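Local coordinates for carbohydrate binding module family 33 and 10 domain protein (PDB 6RW7) that probably cleaves cellulose chains by oxidation at a copper centre, as a lytic polysaccharide monooxygenase of family AA10, at residues A[2-7]-A[181-186]; A[64-69]-A[74-79]; A[105-110]-A[193-198]. All coordinates share one frame; numbering follows the deposited sequence.

In the fold
Contact 1 is core packing: near the centre of the chain, strand 3-6 of one sheet faces strand 178-187 of the other, and four buried residues meet without polar bonds. Contact 3 begins on the strand next door, 193-202, and runs out to the copper site, where its chemistry turns to metal ligation and a neighbouring carboxylate; the Glu184-Arg194 salt bridge joins the two contacts directly. Contact 2 is peripheral and free of regular structure, mixing histidine and proline packing with a bridging water, its centre about 15 Å and 17 Å from those of contacts 1 and 3. The Cys68-Cys198 disulfide nevertheless links contact 2 to contact 3.

Contact 1: A[2-7]-A[181-186]; sequences GYIESP and IFAEWG. With CU (copper (II) ion), chain C.
Ile4 and Ala183 meet across the core of the beta-sandwich that forms the AA10 domain, strand 3-6 contributing from one sheet and strand 178-187 from the other. The CA atoms of Ile4 and Ala183 are 8.3 Å apart, too far for backbone pairing, so side chains bridge the gap. The tight spot is Ile4 CD1 against Ala183 CB, at 3.5 Å closer than methyl groups usually pack. In Ile4, CD1 is anti to CA (chi2 175°), which stretches the branch toward Ala183; Ala183 is short enough to receive the tip. Trp100 of strand 96-101 also packs against Ile4.

At the other end, Trp185 CZ3 lies 3.8 Å from Gly2 N, which sits at the edge of the indole and in its plane. A side chain at Gly2 would have little room, since a CB there would fall 3.0 Å from Trp185 CZ3. On the pyrrole side, NE1 is hydrogen-bonded to Thr111 OG1, which helps to set the ring's orientation. Phe195 meets the ring at about 30° between planes, and the nearest atom of the Trp185 side chain lies about 5 Å from the copper(I) ion.

The looser, partly exposed flank is Glu5 and Ser6. Both face Val99 in a classic beta bulge, and the Glu5 side chain, directed by a chi1 of 173°, leads clear of 181-186 to a copper(II) ion that His165 and Asp101 also bind. Glu5 binds in monodentate fashion: OE1 and water 1 each lie 2.2 Å from the copper, whereas Glu5 OE2 stays 3.2 Å from it.

Contact 2: A[64-69]-A[74-79]; sequences TEHVCG and TWNPAP
His66 receives two neighbours from 74-79. Pro77 CB sits over one face of the imidazole, 4.1 Å from the ring centroid and 23° off its normal, a CH-pi contact displaced toward the rim. Asn76 OD1 comes within 3.1 Å of His66 CD2, with amide and ring planes 87° apart; a chi1 of -177° swings the Asn76 amide opposite its own N. Deeper in, Ala78 CB rests 3.7 Å from Gly69 CA, where any CB on the glycine would clash with it. Beside this pair, water 2 joins the two backbones, donating to Gly69 O at 2.8 Å and to Trp75 O at 2.9 Å.

In the second shell, ND1 of His66 is hydrogen-bonded to Glu130, and Asp81 spans both segments, accepting hydrogen bonds from Gly69 N through OD1 and from Ala78 N through OD2. A cis peptide before Pro77 shapes the chain that presents the proline, and within 64-69 Thr64 OG1 donates a hydrogen bond to His66 O at 2.8 Å, steadying the backbone that carries the imidazole. With an alanine in place of His66, Pro77 would probably lose the face it packs on, and Glu130 would be left without its imidazole partner.

Both segments belong to the long connection between strands 52-54 and 89-90; the disulfide from Cys68 to Cys198 ties this loop to strand 193-202, and Val67 touches Phe182 on strand 178-187.

Contact 3: A[105-110]-A[193-198]; sequences GPHFSD and ERFFSC. With CU1 (copper (I) ion), chain D.
The copper-binding histidine brace, hallmark of lytic polysaccharide monooxygenases, brings His107 of loop 105-110 against Glu193 and Phe195 of strand 193-202. His107 NE2 binds the copper(I) ion at 2.0 Å and water 3 lies 2.5 Å from the metal; His1 completes the brace, its amino-terminal N being a ligand and its imidazole probably the other, as in this family.

Tight turns shape the loop. Pro106 and His107 are each the centre of an inverse gamma turn, and Gly105 O lies over one face of the His107 imidazole, 3.1 Å above its plane and offset toward the rim. A chi1 of -42° carries the His107 ring toward the strand. Gly105 must itself be small: a side chain at this position would run into the copper, 2.4 Å from where its CB would lie.

From the strand, Glu193 extends and brings OE1 to 3.6 Å from His107 NE2 and 3.7 Å from the copper, beyond bonding range of either. Carboxylate and imidazole planes are 60° apart. The carboxylate is held in place from outside the contact: OE1 forms a salt bridge with Arg187 and OE2 is hydrogen-bonded to His54. Phe195 adds an apolar neighbour, with CZ 3.5 Å from the copper and CE1 4.2 Å from His107 CD2. Val52 and Trp100 pack around it, and its backbone pairs with Trp185.

In chemical terms, loop and strand play different parts: the loop supplies a direct nitrogen ligand, whereas the strand supplies a phenyl ring that offers no donor atom and a carboxylate. Glu193 is recorded as a copper(I) ligand in a structure of this protein, yet here its OE1 stays in the second shell, where a carboxylate so near would probably influence the electrostatics around the copper.

Contact 1: A[2-7]-A[181-186]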
loop_
_atom_site.group_PDB
_atom_site.type_symbol
_atom_site.label_atom_id
_atom_site.label_comp_id
_atom_site.label_asym_id
_atom_site.label_seq_id
_atom_site.Cartn_x
_atom_site.Cartn_y
_atom_site.Cartn_z
ATOM N N GLY A 2 -8.782 -2.015 -4.652
ATOM C CA GLY A 2 -7.481 -1.888 -5.306
ATOM C C GLY A 2 -6.309 -1.991 -4.372
ATOM O O GLY A 2 -6.455 -2.085 -3.145
ATOM N N TYR A 3 -5.153 -1.949 -4.996
ATOM C CA TYR A 3 -3.847 -2.186 -4.335
ATOM C C TYR A 3 -2.780 -1.675 -5.295
ATOM O O TYR A 3 -3.077 -1.473 -6.485
ATOM C CB TYR A 3 -3.660 -3.683 -4.018
ATOM C CG TYR A 3 -3.791 -4.556 -5.237
ATOM C CD1 TYR A 3 -5.033 -4.898 -5.723
ATOM C CD2 TYR A 3 -2.677 -4.944 -5.968
ATOM C CE1 TYR A 3 -5.171 -5.579 -6.911
ATOM C CE2 TYR A 3 -2.803 -5.655 -7.154
ATOM C CZ TYR A 3 -4.056 -5.984 -7.618
ATOM O OH TYR A 3 -4.199 -6.689 -8.792
ATOM N N ILE A 4 -1.569 -1.479 -4.816
ATOM C CA ILE A 4 -0.472 -1.012 -5.677
ATOM C C ILE A 4 0.149 -2.218 -6.388
ATOM O O ILE A 4 0.663 -3.159 -5.731
ATOM C CB ILE A 4 0.528 -0.148 -4.902
ATOM C CG1 ILE A 4 -0.152 1.157 -4.477
ATOM C CG2 ILE A 4 1.793 0.104 -5.716
ATOM C CD1 ILE A 4 0.709 2.029 -3.613
ATOM N N GLU A 5 0.167 -2.138 -7.706
ATOM C CA GLU A 5 0.729 -3.181 -8.589
ATOM C C GLU A 5 2.217 -2.944 -8.840
ATOM O O GLU A 5 2.967 -3.936 -8.912
ATOM C CB GLU A 5 -0.072 -3.185 -9.884
ATOM C CG GLU A 5 0.482 -4.096 -10.958
ATOM C CD GLU A 5 -0.460 -4.223 -12.140
ATOM O OE1 GLU A 5 -1.665 -4.414 -11.925
ATOM O OE2 GLU A 5 0.030 -4.127 -13.270
ATOM N N SER A 6 2.623 -1.697 -9.026
ATOM C CA SER A 6 4.021 -1.348 -9.359
ATOM C C SER A 6 4.402 -0.079 -8.625
ATOM O O SER A 6 3.685 0.900 -8.755
ATOM C CB SER A 6 4.199 -1.165 -10.852
ATOM O OG SER A 6 5.553 -0.861 -11.100
ATOM N N PRO A 7 5.492 -0.038 -7.828
ATOM C CA PRO A 7 6.247 -1.231 -7.440
ATOM C C PRO A 7 5.329 -2.183 -6.677
ATOM O O PRO A 7 4.280 -1.769 -6.148
ATOM C CB PRO A 7 7.324 -0.687 -6.507
ATOM C CG PRO A 7 6.673 0.568 -5.953
ATOM C CD PRO A 7 5.946 1.172 -7.135
ATOM N N ILE A 181 6.689 1.927 2.156
ATOM C CA ILE A 181 5.765 2.997 1.706
ATOM C C ILE A 181 4.348 2.566 2.073
ATOM O O ILE A 181 3.955 1.440 1.759
ATOM C CB ILE A 181 5.971 3.280 0.207
ATOM C CG1 ILE A 181 7.361 3.878 -0.002
ATOM C CG2 ILE A 181 4.859 4.170 -0.348
ATOM C CD1 ILE A 181 7.818 3.965 -1.433
ATOM N N PHE A 182 3.622 3.445 2.756
ATOM C CA PHE A 182 2.211 3.249 3.150
ATOM C C PHE A 182 1.386 4.207 2.284
ATOM O O PHE A 182 1.638 5.424 2.297
ATOM C CB PHE A 182 2.044 3.459 4.661
ATOM C CG PHE A 182 0.615 3.723 5.049
ATOM C CD1 PHE A 182 -0.261 2.668 5.173
ATOM C CD2 PHE A 182 0.135 5.009 5.219
ATOM C CE1 PHE A 182 -1.589 2.877 5.478
ATOM C CE2 PHE A 182 -1.198 5.222 5.527
ATOM C CZ PHE A 182 -2.050 4.156 5.640
ATOM N N ALA A 183 0.423 3.684 1.532
ATOM C CA ALA A 183 -0.308 4.471 0.529
ATOM C C ALA A 183 -1.812 4.288 0.669
ATOM O O ALA A 183 -2.291 3.208 1.040
ATOM C CB ALA A 183 0.130 4.070 -0.856
ATOM N N GLU A 184 -2.521 5.333 0.279
ATOM C CA GLU A 184 -3.985 5.366 0.316
ATOM C C GLU A 184 -4.539 5.815 -1.030
ATOM O O GLU A 184 -3.962 6.728 -1.660
ATOM C CB GLU A 184 -4.481 6.356 1.370
ATOM C CG GLU A 184 -3.938 6.116 2.756
ATOM C CD GLU A 184 -4.415 7.117 3.793
ATOM O OE1 GLU A 184 -4.988 8.174 3.391
ATOM O OE2 GLU A 184 -4.212 6.834 4.989
ATOM N N TRP A 185 -5.673 5.225 -1.390
ATOM C CA TRP A 185 -6.480 5.670 -2.547
ATOM C C TRP A 185 -7.844 6.048 -1.984
ATOM O O TRP A 185 -8.542 5.146 -1.515
ATOM C CB TRP A 185 -6.523 4.598 -3.635
ATOM C CG TRP A 185 -7.615 4.780 -4.636
ATOM C CD1 TRP A 185 -8.030 5.942 -5.220
ATOM C CD2 TRP A 185 -8.433 3.729 -5.170
ATOM N NE1 TRP A 185 -9.074 5.690 -6.060
ATOM C CE2 TRP A 185 -9.349 4.348 -6.042
ATOM C CE3 TRP A 185 -8.490 2.339 -4.985
ATOM C CZ2 TRP A 185 -10.320 3.620 -6.720
ATOM C CZ3 TRP A 185 -9.446 1.625 -5.670
ATOM C CH2 TRP A 185 -10.359 2.264 -6.509
ATOM N N GLY A 186 -8.173 7.333 -1.998
ATOM C CA GLY A 186 -9.423 7.802 -1.382
ATOM C C GLY A 186 -10.416 8.274 -2.414
ATOM O O GLY A 186 -10.068 9.104 -3.292
HETATM CU CU CU C . -3.187 -4.266 -13.450
HETATM O O HOH W 1 -4.670 -4.403 -15.050
#

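Contact 2: A[64-69]-A[74-79]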
loop_
_atom_site.group_PDB
_atom_site.type_symbol
_atom_site.label_atom_id
_atom_site.label_comp_id
_atom_site.label_asym_id
_atom_site.label_seq_id
_atom_site.Cartn_x
_atom_site.Cartn_y
_atom_site.Cartn_z
ATOM N N THR A 64 -5.099 4.636 14.749
ATOM C CA THR A 64 -5.158 3.185 14.436
ATOM C C THR A 64 -4.044 2.414 15.147
ATOM O O THR A 64 -2.925 2.939 15.281
ATOM C CB THR A 64 -5.156 2.842 12.943
ATOM O OG1 THR A 64 -3.920 3.219 12.331
ATOM C CG2 THR A 64 -6.326 3.472 12.231
ATOM N N GLU A 65 -4.336 1.174 15.539
ATOM C CA GLU A 65 -3.362 0.225 16.129
ATOM C C GLU A 65 -2.392 -0.218 15.039
ATOM O O GLU A 65 -1.180 -0.380 15.315
ATOM C CB GLU A 65 -4.047 -1.025 16.685
ATOM N N HIS A 66 -2.913 -0.421 13.832
ATOM C CA HIS A 66 -2.151 -1.027 12.716
ATOM C C HIS A 66 -1.926 -0.017 11.593
ATOM O O HIS A 66 -2.733 0.909 11.386
ATOM C CB HIS A 66 -2.858 -2.278 12.190
ATOM C CG HIS A 66 -3.224 -3.274 13.241
ATOM N ND1 HIS A 66 -2.313 -4.201 13.730
ATOM C CD2 HIS A 66 -4.391 -3.482 13.901
ATOM C CE1 HIS A 66 -2.929 -4.949 14.645
ATOM N NE2 HIS A 66 -4.202 -4.529 14.758
ATOM N N VAL A 67 -0.829 -0.219 10.872
ATOM C CA VAL A 67 -0.467 0.621 9.709
ATOM C C VAL A 67 -1.106 0.053 8.439
ATOM O O VAL A 67 -2.094 0.617 7.957
ATOM C CB VAL A 67 1.061 0.726 9.615
ATOM C CG1 VAL A 67 1.451 1.435 8.334
ATOM C CG2 VAL A 67 1.635 1.414 10.864
ATOM N N CYS A 68 -0.576 -1.034 7.895
ATOM C CA CYS A 68 -0.927 -1.479 6.521
ATOM C C CYS A 68 -2.418 -1.831 6.434
ATOM O O CYS A 68 -3.012 -1.537 5.394
ATOM C CB CYS A 68 -0.046 -2.627 6.072
ATOM S SG CYS A 68 1.691 -2.117 6.024
ATOM N N GLY A 69 -2.981 -2.449 7.476
ATOM C CA GLY A 69 -4.401 -2.843 7.489
ATOM C C GLY A 69 -5.300 -1.681 7.861
ATOM O O GLY A 69 -6.521 -1.779 7.678
ATOM N N THR A 74 -12.490 -5.315 6.385
ATOM C CA THR A 74 -12.593 -6.738 5.932
ATOM C C THR A 74 -12.104 -7.680 7.036
ATOM O O THR A 74 -12.763 -8.727 7.300
ATOM C CB THR A 74 -11.842 -6.942 4.609
ATOM O OG1 THR A 74 -12.332 -5.931 3.720
ATOM C CG2 THR A 74 -11.988 -8.345 4.055
ATOM N N TRP A 75 -10.955 -7.356 7.619
ATOM C CA TRP A 75 -10.341 -8.079 8.750
ATOM C C TRP A 75 -9.462 -7.093 9.510
ATOM O O TRP A 75 -8.918 -6.170 8.898
ATOM C CB TRP A 75 -9.557 -9.328 8.319
ATOM C CG TRP A 75 -9.399 -9.603 6.856
ATOM C CD1 TRP A 75 -9.802 -10.728 6.196
ATOM C CD2 TRP A 75 -8.740 -8.781 5.884
ATOM N NE1 TRP A 75 -9.421 -10.680 4.886
ATOM C CE2 TRP A 75 -8.785 -9.489 4.657
ATOM C CE3 TRP A 75 -8.152 -7.511 5.928
ATOM C CZ2 TRP A 75 -8.230 -8.965 3.497
ATOM C CZ3 TRP A 75 -7.624 -6.992 4.767
ATOM C CH2 TRP A 75 -7.664 -7.709 3.570
ATOM N N ASN A 76 -9.323 -7.320 10.808
ATOM C CA ASN A 76 -8.443 -6.483 11.651
ATOM C C ASN A 76 -7.882 -7.399 12.725
ATOM O O ASN A 76 -8.661 -7.900 13.538
ATOM C CB ASN A 76 -9.222 -5.303 12.213
ATOM C CG ASN A 76 -8.349 -4.376 13.017
ATOM O OD1 ASN A 76 -7.164 -4.290 12.744
ATOM N ND2 ASN A 76 -8.943 -3.663 13.962
ATOM N N PRO A 77 -6.581 -7.732 12.743
ATOM C CA PRO A 77 -5.587 -7.236 11.788
ATOM C C PRO A 77 -5.784 -7.791 10.376
ATOM O O PRO A 77 -6.452 -8.806 10.193
ATOM C CB PRO A 77 -4.240 -7.712 12.378
ATOM C CG PRO A 77 -4.591 -8.895 13.233
ATOM C CD PRO A 77 -5.984 -8.621 13.756
ATOM N N ALA A 78 -5.201 -7.113 9.388
ATOM C CA ALA A 78 -5.164 -7.593 7.990
ATOM C C ALA A 78 -4.073 -8.653 7.857
ATOM O O ALA A 78 -3.064 -8.639 8.580
ATOM C CB ALA A 78 -4.904 -6.447 7.029
ATOM N N PRO A 79 -4.151 -9.529 6.841
ATOM C CA PRO A 79 -2.998 -10.351 6.471
ATOM C C PRO A 79 -1.724 -9.498 6.343
ATOM O O PRO A 79 -0.644 -9.914 6.689
ATOM C CB PRO A 79 -3.443 -10.933 5.121
ATOM C CG PRO A 79 -4.946 -11.044 5.265
ATOM C CD PRO A 79 -5.349 -9.804 6.023
HETATM O O HOH W 2 -7.885 -4.201 7.087
#

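Contact 3: A[105-110]-A[193-198]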
loop_
_atom_site.group_PDB
_atom_site.type_symbol
_atom_site.label_atom_id
_atom_site.label_comp_id
_atom_site.label_asym_id
_atom_site.label_seq_id
_atom_site.Cartn_x
_atom_site.Cartn_y
_atom_site.Cartn_z
ATOM N N GLY A 105 -12.561 -3.082 -8.754
ATOM C CA GLY A 105 -13.578 -2.086 -8.384
ATOM C C GLY A 105 -13.161 -0.728 -8.915
ATOM O O GLY A 105 -12.548 0.061 -8.191
ATOM N N PRO A 106 -13.361 -0.466 -10.226
ATOM C CA PRO A 106 -12.716 0.666 -10.883
ATOM C C PRO A 106 -13.486 1.976 -10.690
ATOM O O PRO A 106 -14.069 2.538 -11.623
ATOM C CB PRO A 106 -12.630 0.189 -12.333
ATOM C CG PRO A 106 -13.896 -0.626 -12.499
ATOM C CD PRO A 106 -14.035 -1.359 -11.179
ATOM N N HIS A 107 -13.416 2.481 -9.465
ATOM C CA HIS A 107 -14.134 3.696 -9.017
ATOM C C HIS A 107 -13.381 4.957 -9.497
ATOM O O HIS A 107 -13.049 5.817 -8.665
ATOM C CB HIS A 107 -14.269 3.720 -7.488
ATOM C CG HIS A 107 -14.627 2.430 -6.836
ATOM N ND1 HIS A 107 -15.841 1.807 -7.051
ATOM C CD2 HIS A 107 -13.956 1.668 -5.943
ATOM C CE1 HIS A 107 -15.894 0.699 -6.332
ATOM N NE2 HIS A 107 -14.746 0.590 -5.636
ATOM N N PHE A 108 -13.165 5.111 -10.793
ATOM C CA PHE A 108 -12.534 6.318 -11.376
ATOM C C PHE A 108 -13.387 7.551 -11.084
ATOM O O PHE A 108 -12.837 8.591 -10.743
ATOM C CB PHE A 108 -12.355 6.148 -12.880
ATOM C CG PHE A 108 -11.248 5.203 -13.266
ATOM C CD1 PHE A 108 -9.924 5.586 -13.155
ATOM C CD2 PHE A 108 -11.528 3.951 -13.796
ATOM C CE1 PHE A 108 -8.901 4.738 -13.562
ATOM C CE2 PHE A 108 -10.511 3.100 -14.199
ATOM C CZ PHE A 108 -9.194 3.490 -14.070
ATOM N N SER A 109 -14.703 7.430 -11.244
ATOM C CA SER A 109 -15.627 8.588 -11.360
ATOM C C SER A 109 -15.654 9.455 -10.094
ATOM O O SER A 109 -16.016 10.637 -10.234
ATOM C CB SER A 109 -17.015 8.146 -11.740
ATOM O OG SER A 109 -17.637 7.482 -10.647
ATOM N N ASP A 110 -15.335 8.925 -8.909
ATOM C CA ASP A 110 -15.323 9.739 -7.671
ATOM C C ASP A 110 -13.994 9.523 -6.931
ATOM O O ASP A 110 -13.935 9.842 -5.748
ATOM C CB ASP A 110 -16.578 9.495 -6.820
ATOM C CG ASP A 110 -16.727 8.050 -6.380
ATOM O OD1 ASP A 110 -15.829 7.221 -6.696
ATOM O OD2 ASP A 110 -17.761 7.755 -5.716
ATOM N N GLU A 193 -14.891 6.071 0.771
ATOM C CA GLU A 193 -14.253 4.733 0.733
ATOM C C GLU A 193 -12.787 4.915 0.336
ATOM O O GLU A 193 -12.488 5.712 -0.563
ATOM C CB GLU A 193 -14.987 3.831 -0.249
ATOM C CG GLU A 193 -14.528 2.406 -0.220
ATOM C CD GLU A 193 -15.477 1.509 -0.968
ATOM O OE1 GLU A 193 -15.326 1.388 -2.194
ATOM O OE2 GLU A 193 -16.445 1.042 -0.320
ATOM N N ARG A 194 -11.920 4.223 1.045
ATOM C CA ARG A 194 -10.452 4.421 0.957
ATOM C C ARG A 194 -9.782 3.054 1.021
ATOM O O ARG A 194 -10.190 2.225 1.844
ATOM C CB ARG A 194 -9.992 5.311 2.109
ATOM C CG ARG A 194 -8.517 5.697 2.086
ATOM C CD ARG A 194 -8.228 6.727 3.182
ATOM N NE ARG A 194 -8.938 7.958 2.839
ATOM C CZ ARG A 194 -8.441 8.990 2.160
ATOM N NH1 ARG A 194 -7.153 9.081 1.847
ATOM N NH2 ARG A 194 -9.255 9.957 1.779
ATOM N N PHE A 195 -8.782 2.836 0.168
ATOM C CA PHE A 195 -8.037 1.563 0.103
ATOM C C PHE A 195 -6.588 1.821 0.474
ATOM O O PHE A 195 -6.083 2.947 0.258
ATOM C CB PHE A 195 -8.174 0.936 -1.282
ATOM C CG PHE A 195 -9.600 0.569 -1.566
ATOM C CD1 PHE A 195 -10.446 1.487 -2.158
ATOM C CD2 PHE A 195 -10.098 -0.675 -1.193
ATOM C CE1 PHE A 195 -11.779 1.166 -2.361
ATOM C CE2 PHE A 195 -11.434 -0.983 -1.377
ATOM C CZ PHE A 195 -12.264 -0.057 -1.951
ATOM N N PHE A 196 -5.981 0.833 1.108
ATOM C CA PHE A 196 -4.640 0.946 1.715
ATOM C C PHE A 196 -3.700 -0.086 1.111
ATOM O O PHE A 196 -4.093 -1.199 0.883
ATOM C CB PHE A 196 -4.724 0.773 3.236
ATOM C CG PHE A 196 -5.681 1.734 3.875
ATOM C CD1 PHE A 196 -7.026 1.420 3.992
ATOM C CD2 PHE A 196 -5.246 2.976 4.294
ATOM C CE1 PHE A 196 -7.904 2.329 4.550
ATOM C CE2 PHE A 196 -6.128 3.887 4.856
ATOM C CZ PHE A 196 -7.458 3.555 4.972
ATOM N N SER A 197 -2.443 0.292 0.922
ATOM C CA SER A 197 -1.453 -0.612 0.301
ATOM C C SER A 197 -0.058 -0.262 0.804
ATOM O O SER A 197 0.318 0.925 0.763
ATOM C CB SER A 197 -1.583 -0.545 -1.191
ATOM O OG SER A 197 -0.878 -1.590 -1.851
ATOM N N CYS A 198 0.666 -1.252 1.317
ATOM C CA CYS A 198 2.075 -1.111 1.749
ATOM C C CYS A 198 3.022 -1.709 0.712
ATOM O O CYS A 198 2.732 -2.785 0.186
ATOM C CB CYS A 198 2.314 -1.801 3.081
ATOM S SG CYS A 198 1.739 -0.779 4.457
HETATM CU CU CU1 D . -14.173 -1.045 -4.707
HETATM O O HOH W 3 -15.771 -2.501 -6.062
#